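Local coordinates for protein lysyl oxidase (Pichia pastoris, PDB 1W7C) that is a copper- and topaquinone-dependent amine oxidase that probably oxidises primary amines, including lysyl side chains, to aldehydes, at residues I324-E329 against N679-E684. Sequence-based numbering, arbitrary orientation. Where two conformers were deposited one is given.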
loop_
_atom_site.group_PDB
_atom_site.type_symbol
_atom_site.label_atom_id
_atom_site.label_comp_id
_atom_site.label_asym_id
_atom_site.label_seq_id
_atom_site.Cartn_x
_atom_site.Cartn_y
_atom_site.Cartn_z
ATOM N N ILE A 324 -15.288 -10.877 15.445
ATOM C CA ILE A 324 -14.223 -9.903 15.614
ATOM C C ILE A 324 -14.778 -8.721 16.382
ATOM O O ILE A 324 -15.688 -8.041 15.907
ATOM C CB ILE A 324 -13.617 -9.402 14.289
ATOM C CG1 ILE A 324 -13.111 -10.571 13.454
ATOM C CG2 ILE A 324 -12.468 -8.428 14.611
ATOM C CD1 ILE A 324 -12.534 -10.190 12.117
ATOM N N THR A 325 -14.256 -8.522 17.581
ATOM C CA THR A 325 -14.675 -7.437 18.450
ATOM C C THR A 325 -13.558 -6.447 18.718
ATOM O O THR A 325 -12.385 -6.818 18.749
ATOM C CB THR A 325 -15.170 -7.990 19.814
ATOM O OG1 THR A 325 -14.078 -8.550 20.549
ATOM C CG2 THR A 325 -16.269 -9.044 19.578
ATOM N N PHE A 326 -13.933 -5.196 18.932
ATOM C CA PHE A 326 -12.986 -4.159 19.345
ATOM C C PHE A 326 -13.659 -3.352 20.450
ATOM O O PHE A 326 -14.821 -2.944 20.315
ATOM C CB PHE A 326 -12.556 -3.273 18.171
ATOM C CG PHE A 326 -11.575 -2.217 18.566
ATOM C CD1 PHE A 326 -11.914 -0.881 18.584
ATOM C CD2 PHE A 326 -10.304 -2.577 18.937
ATOM C CE1 PHE A 326 -10.979 0.091 18.989
ATOM C CE2 PHE A 326 -9.382 -1.620 19.328
ATOM C CZ PHE A 326 -9.722 -0.273 19.344
ATOM N N LYS A 327 -12.959 -3.189 21.562
ATOM C CA LYS A 327 -13.491 -2.514 22.754
ATOM C C LYS A 327 -14.883 -3.011 23.116
ATOM O O LYS A 327 -15.790 -2.226 23.416
ATOM C CB LYS A 327 -13.395 -0.990 22.601
ATOM C CG LYS A 327 -11.948 -0.520 22.589
ATOM C CD LYS A 327 -11.812 0.995 22.630
ATOM C CE LYS A 327 -10.345 1.391 22.837
ATOM N NZ LYS A 327 -9.915 1.111 24.239
ATOM N N GLY A 328 -15.050 -4.328 23.057
ATOM C CA GLY A 328 -16.260 -4.977 23.558
ATOM C C GLY A 328 -17.451 -4.999 22.619
ATOM O O GLY A 328 -18.515 -5.444 23.012
ATOM N N GLU A 329 -17.281 -4.519 21.388
ATOM C CA GLU A 329 -18.354 -4.539 20.423
ATOM C C GLU A 329 -17.935 -5.313 19.180
ATOM O O GLU A 329 -16.844 -5.089 18.646
ATOM C CB GLU A 329 -18.754 -3.109 20.002
ATOM C CG GLU A 329 -19.229 -2.216 21.155
ATOM C CD GLU A 329 -19.713 -0.866 20.654
ATOM O OE1 GLU A 329 -18.904 0.060 20.541
ATOM O OE2 GLU A 329 -20.902 -0.736 20.295
ATOM N N ASN A 679 -16.523 7.778 12.056
ATOM C CA ASN A 679 -17.592 8.206 12.963
ATOM C C ASN A 679 -18.132 7.091 13.855
ATOM O O ASN A 679 -19.216 7.181 14.393
ATOM C CB ASN A 679 -18.713 8.910 12.170
ATOM C CG ASN A 679 -18.232 10.163 11.520
ATOM O OD1 ASN A 679 -17.344 10.853 12.026
ATOM N ND2 ASN A 679 -18.846 10.495 10.400
ATOM N N TYR A 680 -17.339 6.038 14.019
ATOM C CA TYR A 680 -17.733 4.871 14.787
ATOM C C TYR A 680 -17.664 5.191 16.289
ATOM O O TYR A 680 -18.425 4.641 17.084
ATOM C CB TYR A 680 -16.813 3.694 14.439
ATOM C CG TYR A 680 -17.169 2.419 15.153
ATOM C CD1 TYR A 680 -18.265 1.678 14.763
ATOM C CD2 TYR A 680 -16.392 1.950 16.222
ATOM C CE1 TYR A 680 -18.606 0.527 15.410
ATOM C CE2 TYR A 680 -16.722 0.810 16.859
ATOM C CZ TYR A 680 -17.817 0.093 16.468
ATOM O OH TYR A 680 -18.117 -1.039 17.169
ATOM N N PHE A 681 -16.734 6.060 16.663
ATOM C CA PHE A 681 -16.623 6.660 17.975
ATOM C C PHE A 681 -16.817 8.174 17.861
ATOM O O PHE A 681 -16.982 8.712 16.766
ATOM C CB PHE A 681 -15.255 6.336 18.579
ATOM C CG PHE A 681 -14.952 4.852 18.726
ATOM C CD1 PHE A 681 -15.670 4.041 19.601
ATOM C CD2 PHE A 681 -13.858 4.285 18.057
ATOM C CE1 PHE A 681 -15.357 2.709 19.739
ATOM C CE2 PHE A 681 -13.524 2.939 18.233
ATOM C CZ PHE A 681 -14.261 2.170 19.079
ATOM N N ASP A 682 -16.718 8.877 18.979
ATOM C CA ASP A 682 -16.644 10.318 18.983
ATOM C C ASP A 682 -15.247 10.859 18.667
ATOM O O ASP A 682 -15.100 12.034 18.341
ATOM C CB ASP A 682 -17.073 10.863 20.350
ATOM C CG ASP A 682 -18.536 10.694 20.632
ATOM O OD1 ASP A 682 -19.318 10.393 19.711
ATOM O OD2 ASP A 682 -18.960 10.921 21.792
ATOM N N SER A 683 -14.245 10.006 18.781
ATOM C CA SER A 683 -12.862 10.393 18.627
ATOM C C SER A 683 -12.030 9.171 18.223
ATOM O O SER A 683 -12.499 8.025 18.236
ATOM C CB SER A 683 -12.341 10.990 19.938
ATOM O OG SER A 683 -12.416 10.029 20.979
ATOM N N GLU A 684 -10.772 9.441 17.929
ATOM C CA GLU A 684 -9.800 8.421 17.547
ATOM C C GLU A 684 -9.371 7.646 18.812
ATOM O O GLU A 684 -8.976 8.220 19.833
ATOM C CB GLU A 684 -8.652 9.136 16.859
ATOM C CG GLU A 684 -7.583 8.260 16.259
ATOM C CD GLU A 684 -6.571 7.784 17.281
ATOM O OE1 GLU A 684 -6.023 8.618 18.062
ATOM O OE2 GLU A 684 -6.299 6.572 17.285
HETATM O O HOH W 1 -16.240 -1.076 19.159
#
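Phe326 and Phe681 meet edge to edge where a hairpin end touches the loop joining strands 670-678 and 692-697, an apolar contact flanked by a water bridge. Phe681 CZ, 3.9 Å from Phe326 CD1, lies near the plane of the Phe326 ring, and CD1 near that of Phe681, while the two side chains cross at about a right angle. Phe326 points its ring at the loop because CG stands anti to the backbone N (chi1 -179°); CG of Lys327 lies over one of its faces. Tyr680 puts CD2 over the centre of the Phe681 ring, 3.5 Å above its plane. With an alanine at Phe326, the CZ edge of Phe681 is likely to lose its aromatic neighbour, with a gap left beside the Lys327 chain. The two-residue hairpin of strands 318-326 and 329-344, in the copper amine oxidase enzyme domain, closes with a type I' turn, Phe326 and Glu329 pairing N to O both ways. A water bridges Phe326 O and Tyr680 OH, 2.7 Å from the hydroxyl. Its link to Glu329 OE1 is longer, 3.2 Å. Glu329 and Tyr680 run antiparallel side by side, Glu329 CB 3.6 Å from Tyr680 OH. Arg570 salt-bridges Glu329 OE1 and makes a cation-pi contact with Tyr680.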